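Local coordinates for protein Amuc_1102 (Akkermansia muciniphila, PDB 7DSZ) that is of unknown function but adopts an immunoglobulin-like fold related to archaeal type IV pilus proteins, and so is probably linked to type IV pili, at residues G138-Y143 with V148-S153; F58-A63 with G69-L74; S152-R155 with K160-T163; W51-I56 with V187-R192. All coordinates share one frame; numbering follows the deposited sequence.

How the contacts relate
Contact 1 is a hairpin of the larger sheet, and the other three contacts lie round it. Contact 3 takes over at Ser152 and Ser153, its centre about 10 Å from that of contact 1, and lays the ring of Trp162 against Val140 and Thr150. Contact 2, centred about 15 Å from contact 1, touches it through Tyr143, which packs on Ile71 and Leu74. Contact 4 continues along the strand used by contact 2, with about 20 Å between their centres; its Ile56 touches Val139 and Tyr151 of contact 1. Contacts 2 and 3 stand about 12 Å apart at their nearest atoms. Contacts 2 and 4 also reach the second subunit.

Contact 1 (G138-Y143 with V148-S153); sequences GVVVEY and VATYSS
Val139 and Tyr151 meet at a slant, the valine methyl CG2 lying 3.9 Å from CD2 of the tyrosine. The ring turns part of its edge to the other strand, with Val139 N near its plane. Tyr151 gets there because CG stands roughly anti to its own N (chi1 151°). On the same face, Val141 CB sits 4.3 Å from Ala149 CB, and these side chains look toward Leu23 and Leu26 of strand 18-32. The other face carries Val140 and Thr150, side by side and pointing the same way, CG2 to OG1 4.2 Å; Trp162 covers both. Underneath runs an antiparallel pairing. Val139 and Tyr151 exchange two backbone bonds, N to O 2.9 Å one way and 2.8 Å the other. Val141 N binds Ala149 O, but Val141 O takes two donors: a firm bond from Val148 N at 2.8 Å and a weak one from Ala149 N at 3.4 Å. That doubling lets Val148 face Val141 as well, its CG2 lying close over the shared carbonyl oxygen. The result is a classic beta bulge in the hairpin of strands 134-143 and 146-152, at the edge of a sheet in the immunoglobulin-like fold.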
loop_
_atom_site.group_PDB
_atom_site.type_symbol
_atom_site.label_atom_id
_atom_site.label_comp_id
_atom_site.label_asym_id
_atom_site.label_seq_id
_atom_site.Cartn_x
_atom_site.Cartn_y
_atom_site.Cartn_z
ATOM N N GLY C 138 -25.208 2.262 5.273
ATOM C CA GLY C 138 -25.412 0.963 5.882
ATOM C C GLY C 138 -24.086 0.318 6.213
ATOM O O GLY C 138 -23.084 0.534 5.521
ATOM N N VAL C 139 -24.078 -0.474 7.284
ATOM C CA VAL C 139 -22.910 -1.255 7.677
ATOM C C VAL C 139 -23.371 -2.655 8.047
ATOM O O VAL C 139 -24.266 -2.810 8.881
ATOM C CB VAL C 139 -22.162 -0.619 8.864
ATOM C CG1 VAL C 139 -20.983 -1.500 9.279
ATOM C CG2 VAL C 139 -21.692 0.799 8.504
ATOM N N VAL C 140 -22.759 -3.664 7.442
ATOM C CA VAL C 140 -23.023 -5.068 7.752
ATOM C C VAL C 140 -21.735 -5.697 8.259
ATOM O O VAL C 140 -20.692 -5.581 7.612
ATOM C CB VAL C 140 -23.552 -5.829 6.523
ATOM C CG1 VAL C 140 -23.727 -7.327 6.853
ATOM C CG2 VAL C 140 -24.871 -5.213 6.044
ATOM N N VAL C 141 -21.804 -6.365 9.412
ATOM C CA VAL C 141 -20.635 -7.004 10.016
ATOM C C VAL C 141 -20.796 -8.511 9.917
ATOM O O VAL C 141 -21.833 -9.054 10.316
ATOM C CB VAL C 141 -20.452 -6.591 11.489
ATOM C CG1 VAL C 141 -19.166 -7.220 12.047
ATOM C CG2 VAL C 141 -20.419 -5.071 11.620
ATOM N N GLU C 142 -19.767 -9.187 9.413
ATOM C CA GLU C 142 -19.763 -10.640 9.326
ATOM C C GLU C 142 -18.651 -11.225 10.188
ATOM O O GLU C 142 -17.555 -10.652 10.297
ATOM C CB GLU C 142 -19.600 -11.113 7.874
ATOM C CG GLU C 142 -20.759 -10.714 6.979
ATOM C CD GLU C 142 -20.597 -11.185 5.539
ATOM O OE1 GLU C 142 -19.580 -11.833 5.228
ATOM O OE2 GLU C 142 -21.491 -10.897 4.715
ATOM N N TYR C 143 -18.945 -12.364 10.809
ATOM C CA TYR C 143 -17.946 -13.170 11.494
ATOM C C TYR C 143 -17.990 -14.569 10.899
ATOM O O TYR C 143 -19.054 -15.197 10.864
ATOM C CB TYR C 143 -18.188 -13.224 13.009
ATOM C CG TYR C 143 -17.209 -14.162 13.673
ATOM C CD1 TYR C 143 -15.871 -13.813 13.795
ATOM C CD2 TYR C 143 -17.603 -15.417 14.127
ATOM C CE1 TYR C 143 -14.958 -14.663 14.371
ATOM C CE2 TYR C 143 -16.686 -16.287 14.709
ATOM C CZ TYR C 143 -15.365 -15.899 14.825
ATOM O OH TYR C 143 -14.424 -16.734 15.394
ATOM N N VAL C 148 -23.579 -10.909 11.568
ATOM C CA VAL C 148 -23.908 -10.833 12.985
ATOM C C VAL C 148 -24.455 -9.472 13.403
ATOM O O VAL C 148 -25.101 -9.379 14.460
ATOM C CB VAL C 148 -22.695 -11.221 13.862
ATOM C CG1 VAL C 148 -22.302 -12.677 13.601
ATOM C CG2 VAL C 148 -21.514 -10.279 13.617
ATOM N N ALA C 149 -24.278 -8.412 12.617
ATOM C CA ALA C 149 -24.829 -7.125 13.023
ATOM C C ALA C 149 -25.039 -6.266 11.789
ATOM O O ALA C 149 -24.326 -6.404 10.794
ATOM C CB ALA C 149 -23.927 -6.396 14.037
ATOM N N THR C 150 -26.036 -5.388 11.868
ATOM C CA THR C 150 -26.383 -4.501 10.768
ATOM C C THR C 150 -26.753 -3.131 11.312
ATOM O O THR C 150 -27.514 -3.023 12.280
ATOM C CB THR C 150 -27.553 -5.063 9.944
ATOM O OG1 THR C 150 -27.171 -6.312 9.362
ATOM C CG2 THR C 150 -27.937 -4.096 8.839
ATOM N N TYR C 151 -26.208 -2.087 10.696
ATOM C CA TYR C 151 -26.629 -0.716 10.939
ATOM C C TYR C 151 -27.209 -0.167 9.640
ATOM O O TYR C 151 -26.696 -0.463 8.560
ATOM C CB TYR C 151 -25.468 0.184 11.397
ATOM C CG TYR C 151 -25.696 1.615 10.969
ATOM C CD1 TYR C 151 -26.474 2.475 11.731
ATOM C CD2 TYR C 151 -25.169 2.095 9.763
ATOM C CE1 TYR C 151 -26.726 3.786 11.303
ATOM C CE2 TYR C 151 -25.409 3.385 9.333
ATOM C CZ TYR C 151 -26.190 4.224 10.093
ATOM O OH TYR C 151 -26.405 5.508 9.642
ATOM N N SER C 152 -28.276 0.629 9.736
ATOM C CA SER C 152 -28.787 1.294 8.543
ATOM C C SER C 152 -29.331 2.662 8.915
ATOM O O SER C 152 -29.932 2.823 9.975
ATOM C CB SER C 152 -29.892 0.485 7.854
ATOM O OG SER C 152 -30.424 1.221 6.756
ATOM N N SER C 153 -29.125 3.643 8.026
ATOM C CA SER C 153 -29.722 4.960 8.206
ATOM C C SER C 153 -31.231 4.947 7.977
ATOM O O SER C 153 -31.905 5.912 8.343
ATOM C CB SER C 153 -29.080 5.988 7.262
ATOM O OG SER C 153 -29.357 5.674 5.905
#

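Contact 2 (F58-A63 with G69-L74); sequences FKVEAA and GYIDAL
Val60 faces Ile71 and Leu74 across a gap between strands that are not paired: no hydrogen bond joins the segments, and Val60 CA is 9.0 Å from Ile71 CA and 9.8 Å from Leu74 CA. Residues 58-63 form one extended run, whereas the second segment turns a corner at Asp72, where the backbone drops briefly to helical angles. The corner separates the short strand before it from the one after it, yet Ile71 and Leu74 both point back at the first segment. Val60 divides its two methyls between them. CG1 and Ile71 CD1 meet tip to tip at 4.1 Å, and the isoleucine can reach that far because its outer chain is straight (chi2 176°). CG2 touches Leu74 CD1 at 3.9 Å, the valine and the leucine passing one another head to tail. The same leucine methyl lies 4.0 Å from Phe58 CE2, approaching the ring obliquely, while Val60 CG2 itself sits at the edge of that ring, in its plane. Leu74 CD1 thus rests against two side chains of one strand at once. Val19, Val21 and Leu23 of strand 18-32 close over the group, Val103 adds to it, and Val141 and Tyr143 come in from strand 134-143. On the outside of the corner, Asp72 forms a salt bridge with Arg122 of the second subunit. This is the packing expected inside a beta sandwich of immunoglobulin-like type, where apolar residues of two facing sheets interlock without backbone bonding.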
loop_
_atom_site.group_PDB
_atom_site.type_symbol
_atom_site.label_atom_id
_atom_site.label_comp_id
_atom_site.label_asym_id
_atom_site.label_seq_id
_atom_site.Cartn_x
_atom_site.Cartn_y
_atom_site.Cartn_z
ATOM N N PHE C 58 -18.183 0.409 17.823
ATOM C CA PHE C 58 -18.722 -0.925 18.060
ATOM C C PHE C 58 -17.991 -1.602 19.209
ATOM O O PHE C 58 -16.906 -1.186 19.614
ATOM C CB PHE C 58 -18.673 -1.789 16.794
ATOM C CG PHE C 58 -17.297 -2.283 16.414
ATOM C CD1 PHE C 58 -16.464 -1.515 15.619
ATOM C CD2 PHE C 58 -16.878 -3.544 16.785
ATOM C CE1 PHE C 58 -15.224 -1.997 15.223
ATOM C CE2 PHE C 58 -15.642 -4.033 16.394
ATOM C CZ PHE C 58 -14.805 -3.257 15.620
ATOM N N LYS C 59 -18.630 -2.648 19.744
ATOM C CA LYS C 59 -18.054 -3.481 20.790
ATOM C C LYS C 59 -18.430 -4.927 20.490
ATOM O O LYS C 59 -19.522 -5.189 19.978
ATOM C CB LYS C 59 -18.553 -3.060 22.190
ATOM C CG LYS C 59 -18.025 -3.939 23.316
ATOM C CD LYS C 59 -18.638 -3.535 24.659
ATOM C CE LYS C 59 -17.792 -2.494 25.344
ATOM N NZ LYS C 59 -18.178 -2.326 26.790
ATOM N N VAL C 60 -17.520 -5.853 20.782
ATOM C CA VAL C 60 -17.698 -7.277 20.504
ATOM C C VAL C 60 -17.871 -8.029 21.815
ATOM O O VAL C 60 -17.185 -7.738 22.797
ATOM C CB VAL C 60 -16.492 -7.857 19.738
ATOM C CG1 VAL C 60 -16.753 -9.307 19.331
ATOM C CG2 VAL C 60 -16.162 -6.995 18.533
ATOM N N GLU C 61 -18.742 -9.038 21.813
ATOM C CA GLU C 61 -18.786 -10.017 22.897
ATOM C C GLU C 61 -18.840 -11.402 22.274
ATOM O O GLU C 61 -19.122 -11.547 21.084
ATOM C CB GLU C 61 -19.988 -9.790 23.834
ATOM C CG GLU C 61 -20.040 -8.404 24.521
ATOM C CD GLU C 61 -18.976 -8.204 25.596
ATOM O OE1 GLU C 61 -18.262 -9.177 25.935
ATOM O OE2 GLU C 61 -18.873 -7.068 26.118
ATOM N N ALA C 62 -18.560 -12.438 23.075
ATOM C CA ALA C 62 -18.467 -13.764 22.494
ATOM C C ALA C 62 -18.886 -14.833 23.502
ATOM O O ALA C 62 -18.817 -14.642 24.720
ATOM C CB ALA C 62 -17.043 -14.065 21.995
ATOM N N ALA C 63 -19.280 -15.975 22.948
ATOM C CA ALA C 63 -19.697 -17.162 23.681
ATOM C C ALA C 63 -19.062 -18.393 23.037
ATOM O O ALA C 63 -19.436 -18.777 21.923
ATOM C CB ALA C 63 -21.227 -17.260 23.687
ATOM N N GLY C 69 -8.617 -13.116 24.611
ATOM C CA GLY C 69 -9.282 -11.832 24.687
ATOM C C GLY C 69 -9.578 -11.203 23.345
ATOM O O GLY C 69 -10.053 -10.056 23.307
ATOM N N TYR C 70 -9.320 -11.922 22.254
ATOM C CA TYR C 70 -9.459 -11.405 20.898
ATOM C C TYR C 70 -10.074 -12.468 20.005
ATOM O O TYR C 70 -9.929 -13.669 20.250
ATOM C CB TYR C 70 -8.105 -11.046 20.284
ATOM C CG TYR C 70 -7.399 -9.844 20.827
ATOM C CD1 TYR C 70 -6.711 -9.888 22.038
ATOM C CD2 TYR C 70 -7.372 -8.670 20.095
ATOM C CE1 TYR C 70 -6.026 -8.767 22.507
ATOM C CE2 TYR C 70 -6.709 -7.550 20.554
ATOM C CZ TYR C 70 -6.035 -7.605 21.759
ATOM O OH TYR C 70 -5.379 -6.471 22.198
ATOM N N ILE C 71 -10.728 -12.021 18.932
ATOM C CA ILE C 71 -11.146 -12.917 17.860
ATOM C C ILE C 71 -10.265 -12.660 16.641
ATOM O O ILE C 71 -9.656 -11.592 16.489
ATOM C CB ILE C 71 -12.640 -12.782 17.493
ATOM C CG1 ILE C 71 -12.957 -11.376 16.967
ATOM C CG2 ILE C 71 -13.531 -13.142 18.701
ATOM C CD1 ILE C 71 -14.419 -11.198 16.487
ATOM N N ASP C 72 -10.215 -13.663 15.757
ATOM C CA ASP C 72 -9.332 -13.615 14.592
ATOM C C ASP C 72 -9.618 -12.416 13.701
ATOM O O ASP C 72 -8.691 -11.716 13.276
ATOM C CB ASP C 72 -9.480 -14.887 13.763
ATOM C CG ASP C 72 -8.752 -16.060 14.355
ATOM O OD1 ASP C 72 -7.703 -15.856 15.006
ATOM O OD2 ASP C 72 -9.234 -17.189 14.139
ATOM N N ALA C 73 -10.890 -12.207 13.344
ATOM C CA ALA C 73 -11.235 -11.213 12.328
ATOM C C ALA C 73 -12.726 -10.922 12.364
ATOM O O ALA C 73 -13.521 -11.723 12.850
ATOM C CB ALA C 73 -10.851 -11.672 10.918
ATOM N N LEU C 74 -13.086 -9.760 11.812
ATOM C CA LEU C 74 -14.458 -9.366 11.520
ATOM C C LEU C 74 -14.428 -8.653 10.185
ATOM O O LEU C 74 -13.531 -7.836 9.943
ATOM C CB LEU C 74 -15.025 -8.389 12.557
ATOM C CG LEU C 74 -15.476 -8.849 13.922
ATOM C CD1 LEU C 74 -15.952 -7.633 14.693
ATOM C CD2 LEU C 74 -16.614 -9.878 13.733
#

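Contact 3 (S152-R155 with K160-T163); sequences SSER and KWWT
Ser152 puts its hydroxyl against the edges of two indole rings, OG lying 3.7 Å from Trp161 CD1 and 3.9 Å from Trp162 CZ3, near the plane of each. With OG anti to the backbone N (chi1 176°), the hydroxyl leans over its own carbonyl side and accepts from Glu154 N at 3.1 Å, closing an ST turn. The same oxygen is also bonded to the carbonyl of Glu159, just ahead of the second segment, so this buried hydroxyl is well supplied with polar partners; its CB, meanwhile, packs on the benzene end of Trp162. Replacing the serine by an alanine would probably leave the Glu154 amide and the Glu159 carbonyl without this mate and open a small gap at the two indole edges. Ser153 turns to a neighbour, its OG giving a hydrogen bond to Glu154 OE2 at 2.7 Å, and it also takes the amide of Gln137. Glu154 bends at chi2 (-53°), which brings its carboxylate back to that serine and sets CG 3.9 Å from Trp161 CD1, obliquely to the ring. Behind these residues the tryptophans pack on each other, CE3 of Trp162 lying over one face of Trp161, while Trp161 NE1 reaches Gln137 O and Trp162 stacks on Tyr79. Thr163 fastens the other segment by bonding to Lys160 O through both N and OG1. The arrangement is an ST turn docked against a short 3-10 turn, in the loop that follows strand 146-152 and folds back over strands 134-143 and 70-83.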
loop_
_atom_site.group_PDB
_atom_site.type_symbol
_atom_site.label_atom_id
_atom_site.label_comp_id
_atom_site.label_asym_id
_atom_site.label_seq_id
_atom_site.Cartn_x
_atom_site.Cartn_y
_atom_site.Cartn_z
ATOM N N SER C 152 -28.276 0.629 9.736
ATOM C CA SER C 152 -28.787 1.294 8.543
ATOM C C SER C 152 -29.331 2.662 8.915
ATOM O O SER C 152 -29.932 2.823 9.975
ATOM C CB SER C 152 -29.892 0.485 7.854
ATOM O OG SER C 152 -30.424 1.221 6.756
ATOM N N SER C 153 -29.125 3.643 8.026
ATOM C CA SER C 153 -29.722 4.960 8.206
ATOM C C SER C 153 -31.231 4.947 7.977
ATOM O O SER C 153 -31.905 5.912 8.343
ATOM C CB SER C 153 -29.080 5.988 7.262
ATOM O OG SER C 153 -29.357 5.674 5.905
ATOM N N GLU C 154 -31.766 3.897 7.367
ATOM C CA GLU C 154 -33.185 3.816 7.052
ATOM C C GLU C 154 -33.855 2.768 7.931
ATOM O O GLU C 154 -33.213 1.847 8.451
ATOM C CB GLU C 154 -33.408 3.469 5.575
ATOM C CG GLU C 154 -32.583 4.304 4.593
ATOM C CD GLU C 154 -32.743 5.798 4.794
ATOM O OE1 GLU C 154 -33.891 6.286 4.742
ATOM O OE2 GLU C 154 -31.709 6.492 4.988
ATOM N N ARG C 155 -35.169 2.921 8.075
ATOM C CA ARG C 155 -36.021 1.996 8.810
ATOM C C ARG C 155 -37.029 1.350 7.865
ATOM O O ARG C 155 -37.181 1.745 6.705
ATOM C CB ARG C 155 -36.763 2.706 9.953
ATOM C CG ARG C 155 -35.916 2.993 11.176
ATOM C CD ARG C 155 -35.211 1.727 11.645
ATOM N NE ARG C 155 -34.647 1.843 12.992
ATOM C CZ ARG C 155 -33.494 2.446 13.280
ATOM N NH1 ARG C 155 -32.771 3.012 12.316
ATOM N NH2 ARG C 155 -33.064 2.487 14.538
ATOM N N LYS C 160 -32.752 -2.357 4.528
ATOM C CA LYS C 160 -31.650 -2.961 3.782
ATOM C C LYS C 160 -31.651 -2.444 2.341
ATOM O O LYS C 160 -31.715 -3.193 1.367
ATOM C CB LYS C 160 -31.737 -4.480 3.837
ATOM C CG LYS C 160 -31.557 -5.072 5.226
ATOM C CD LYS C 160 -31.522 -6.592 5.149
ATOM C CE LYS C 160 -31.535 -7.231 6.536
ATOM N NZ LYS C 160 -31.653 -8.721 6.451
ATOM N N TRP C 161 -31.548 -1.116 2.238
ATOM C CA TRP C 161 -31.641 -0.440 0.949
ATOM C C TRP C 161 -30.567 -0.892 -0.031
ATOM O O TRP C 161 -30.768 -0.760 -1.242
ATOM C CB TRP C 161 -31.566 1.078 1.153
ATOM C CG TRP C 161 -30.267 1.534 1.801
ATOM C CD1 TRP C 161 -30.039 1.762 3.130
ATOM C CD2 TRP C 161 -29.032 1.801 1.130
ATOM N NE1 TRP C 161 -28.731 2.158 3.324
ATOM C CE2 TRP C 161 -28.092 2.187 2.110
ATOM C CE3 TRP C 161 -28.624 1.746 -0.209
ATOM C CZ2 TRP C 161 -26.762 2.517 1.789
ATOM C CZ3 TRP C 161 -27.308 2.078 -0.525
ATOM C CH2 TRP C 161 -26.397 2.460 0.471
ATOM N N TRP C 162 -29.441 -1.436 0.455
ATOM C CA TRP C 162 -28.383 -1.901 -0.441
ATOM C C TRP C 162 -28.726 -3.212 -1.137
ATOM O O TRP C 162 -27.951 -3.666 -1.984
ATOM C CB TRP C 162 -27.064 -2.068 0.332
ATOM C CG TRP C 162 -27.188 -2.945 1.557
ATOM C CD1 TRP C 162 -26.982 -4.294 1.633
ATOM C CD2 TRP C 162 -27.540 -2.518 2.877
ATOM N NE1 TRP C 162 -27.197 -4.732 2.926
ATOM C CE2 TRP C 162 -27.534 -3.659 3.706
ATOM C CE3 TRP C 162 -27.870 -1.277 3.435
ATOM C CZ2 TRP C 162 -27.842 -3.598 5.065
ATOM C CZ3 TRP C 162 -28.162 -1.209 4.790
ATOM C CH2 TRP C 162 -28.150 -2.370 5.588
ATOM N N THR C 163 -29.846 -3.840 -0.790
ATOM C CA THR C 163 -30.291 -5.065 -1.440
ATOM C C THR C 163 -31.372 -4.791 -2.478
ATOM O O THR C 163 -31.818 -5.720 -3.155
ATOM C CB THR C 163 -30.819 -6.061 -0.397
ATOM O OG1 THR C 163 -32.006 -5.531 0.202
ATOM C CG2 THR C 163 -29.777 -6.308 0.700
#

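Contact 4 (W51-I56 with V187-R192); sequences WADFEI and VFWYDR
The guanidinium of Arg192 meets Glu55 at its edge: NE and NH2 both reach OE1, each at 2.8 Å, and the oxygen lies almost in the guanidinium plane. Seen from the acid, the approach is less flat. Both nitrogens come from the same face of the carboxylate, well out of its plane, and the two flat groups are turned 40° against each other. The arginine also makes a cation-pi contact with Tyr110. Nearby, the indole of Trp189 comes obliquely to Asp53, its CZ3 4.4 Å from OD2, and Arg31 packs on that ring by a second cation-pi contact while making a salt bridge with the same Asp53 oxygen. The reach of Arg192 comes from an extended chain, with CG anti to the backbone N (chi1 174°), so the side chain runs straight from the loop to the strand. Glu55, by contrast, folds at chi2 (-88°), offering OE1 to the arginine while OE2 is hydrogen-bonded to the hydroxyl of Tyr193. A leucine in place of Arg192 would probably leave OE1 of Glu55 buried without its charged mate and remove the side-on grip between loop and strand. OE2 also lies just 2.5 Å from Asp53 OD1, so close that one acid of the pair probably carries a proton. The chemistry is consistent with a buried acid pair on strand 50-63 that shares a proton, its remaining negative charge probably offset by Arg31 at Asp53 and Arg192 at Glu55; the Arg192 bridge ties the strand to the loop before strand 195-196, while Arg31 comes from the neighbouring strand 18-32.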
loop_
_atom_site.group_PDB
_atom_site.type_symbol
_atom_site.label_atom_id
_atom_site.label_comp_id
_atom_site.label_asym_id
_atom_site.label_seq_id
_atom_site.Cartn_x
_atom_site.Cartn_y
_atom_site.Cartn_z
ATOM N N TRP C 51 -11.059 15.353 4.133
ATOM C CA TRP C 51 -11.510 14.026 3.777
ATOM C C TRP C 51 -12.844 13.728 4.451
ATOM O O TRP C 51 -13.126 14.222 5.541
ATOM C CB TRP C 51 -10.476 13.000 4.245
ATOM C CG TRP C 51 -9.220 13.007 3.461
ATOM C CD1 TRP C 51 -8.298 14.022 3.357
ATOM C CD2 TRP C 51 -8.730 11.932 2.677
ATOM N NE1 TRP C 51 -7.275 13.637 2.515
ATOM C CE2 TRP C 51 -7.519 12.352 2.094
ATOM C CE3 TRP C 51 -9.222 10.654 2.379
ATOM C CZ2 TRP C 51 -6.784 11.537 1.242
ATOM C CZ3 TRP C 51 -8.486 9.843 1.531
ATOM C CH2 TRP C 51 -7.280 10.287 0.978
ATOM N N ALA C 52 -13.660 12.898 3.803
ATOM C CA ALA C 52 -14.835 12.329 4.460
ATOM C C ALA C 52 -14.400 11.111 5.267
ATOM O O ALA C 52 -13.854 10.153 4.706
ATOM C CB ALA C 52 -15.899 11.931 3.439
ATOM N N ASP C 53 -14.620 11.148 6.575
ATOM C CA ASP C 53 -14.229 10.059 7.468
ATOM C C ASP C 53 -15.505 9.517 8.096
ATOM O O ASP C 53 -16.103 10.181 8.948
ATOM C CB ASP C 53 -13.240 10.583 8.519
ATOM C CG ASP C 53 -12.926 9.582 9.621
ATOM O OD1 ASP C 53 -13.320 8.400 9.547
ATOM O OD2 ASP C 53 -12.232 10.005 10.559
ATOM N N PHE C 54 -15.932 8.332 7.653
ATOM C CA PHE C 54 -17.134 7.691 8.170
ATOM C C PHE C 54 -16.724 6.802 9.332
ATOM O O PHE C 54 -15.904 5.903 9.153
ATOM C CB PHE C 54 -17.833 6.859 7.090
ATOM C CG PHE C 54 -18.369 7.666 5.934
ATOM C CD1 PHE C 54 -19.676 8.151 5.957
ATOM C CD2 PHE C 54 -17.588 7.908 4.814
ATOM C CE1 PHE C 54 -20.186 8.892 4.866
ATOM C CE2 PHE C 54 -18.077 8.644 3.741
ATOM C CZ PHE C 54 -19.386 9.129 3.768
ATOM N N GLU C 55 -17.289 7.045 10.517
ATOM C CA GLU C 55 -16.873 6.360 11.741
ATOM C C GLU C 55 -18.061 5.634 12.340
ATOM O O GLU C 55 -19.134 6.227 12.464
ATOM C CB GLU C 55 -16.350 7.365 12.769
ATOM C CG GLU C 55 -15.132 8.154 12.311
ATOM C CD GLU C 55 -13.871 7.419 12.658
ATOM O OE1 GLU C 55 -13.783 6.923 13.813
ATOM O OE2 GLU C 55 -12.981 7.308 11.785
ATOM N N ILE C 56 -17.885 4.373 12.744
ATOM C CA ILE C 56 -18.915 3.658 13.481
ATOM C C ILE C 56 -18.339 3.013 14.737
ATOM O O ILE C 56 -17.435 2.174 14.648
ATOM C CB ILE C 56 -19.664 2.620 12.619
ATOM C CG1 ILE C 56 -20.798 1.970 13.423
ATOM C CG2 ILE C 56 -18.732 1.570 11.989
ATOM C CD1 ILE C 56 -21.879 1.343 12.505
ATOM N N VAL C 187 -1.200 6.070 9.799
ATOM C CA VAL C 187 -0.402 5.887 11.016
ATOM C C VAL C 187 -0.913 6.692 12.203
ATOM O O VAL C 187 -0.313 6.616 13.285
ATOM C CB VAL C 187 1.082 6.240 10.790
ATOM C CG1 VAL C 187 1.637 5.466 9.561
ATOM C CG2 VAL C 187 1.262 7.733 10.641
ATOM N N PHE C 188 -2.004 7.437 12.054
ATOM C CA PHE C 188 -2.515 8.290 13.119
ATOM C C PHE C 188 -3.724 7.661 13.796
ATOM O O PHE C 188 -4.400 6.809 13.226
ATOM C CB PHE C 188 -2.874 9.659 12.555
ATOM C CG PHE C 188 -1.670 10.412 12.061
ATOM C CD1 PHE C 188 -0.863 11.097 12.964
ATOM C CD2 PHE C 188 -1.311 10.385 10.728
ATOM C CE1 PHE C 188 0.261 11.782 12.531
ATOM C CE2 PHE C 188 -0.168 11.061 10.288
ATOM C CZ PHE C 188 0.608 11.764 11.204
ATOM N N TRP C 189 -3.983 8.092 15.038
ATOM C CA TRP C 189 -5.068 7.527 15.843
ATOM C C TRP C 189 -5.029 6.006 15.815
ATOM O O TRP C 189 -6.058 5.337 15.677
ATOM C CB TRP C 189 -6.438 8.013 15.365
ATOM C CG TRP C 189 -6.708 9.481 15.499
ATOM C CD1 TRP C 189 -5.865 10.460 15.965
ATOM C CD2 TRP C 189 -7.943 10.125 15.183
ATOM N NE1 TRP C 189 -6.511 11.686 15.926
ATOM C CE2 TRP C 189 -7.784 11.497 15.445
ATOM C CE3 TRP C 189 -9.166 9.666 14.674
ATOM C CZ2 TRP C 189 -8.802 12.415 15.224
ATOM C CZ3 TRP C 189 -10.188 10.586 14.462
ATOM C CH2 TRP C 189 -9.995 11.941 14.740
ATOM N N TYR C 190 -3.829 5.445 15.963
ATOM C CA TYR C 190 -3.664 4.033 15.660
ATOM C C TYR C 190 -4.476 3.163 16.615
ATOM O O TYR C 190 -5.077 2.166 16.191
ATOM C CB TYR C 190 -2.181 3.647 15.676
ATOM C CG TYR C 190 -1.990 2.199 15.271
ATOM C CD1 TYR C 190 -1.955 1.835 13.922
ATOM C CD2 TYR C 190 -1.889 1.185 16.233
ATOM C CE1 TYR C 190 -1.804 0.501 13.531
ATOM C CE2 TYR C 190 -1.737 -0.156 15.857
ATOM C CZ TYR C 190 -1.690 -0.489 14.502
ATOM O OH TYR C 190 -1.565 -1.806 14.093
ATOM N N ASP C 191 -4.566 3.562 17.888
ATOM C CA ASP C 191 -5.264 2.758 18.892
ATOM C C ASP C 191 -6.783 2.831 18.816
ATOM O O ASP C 191 -7.453 2.122 19.580
ATOM C CB ASP C 191 -4.833 3.186 20.291
ATOM C CG ASP C 191 -3.465 2.682 20.628
ATOM O OD1 ASP C 191 -3.016 1.768 19.899
ATOM O OD2 ASP C 191 -2.849 3.183 21.590
ATOM N N ARG C 192 -7.343 3.690 17.961
ATOM C CA ARG C 192 -8.790 3.874 17.920
ATOM C C ARG C 192 -9.504 2.741 17.191
ATOM O O ARG C 192 -10.705 2.522 17.421
ATOM C CB ARG C 192 -9.102 5.231 17.264
ATOM C CG ARG C 192 -10.587 5.536 17.008
ATOM C CD ARG C 192 -10.726 6.960 16.456
ATOM N NE ARG C 192 -12.077 7.296 16.016
ATOM C CZ ARG C 192 -12.955 7.944 16.776
ATOM N NH1 ARG C 192 -12.610 8.307 18.016
ATOM N NH2 ARG C 192 -14.166 8.234 16.312
#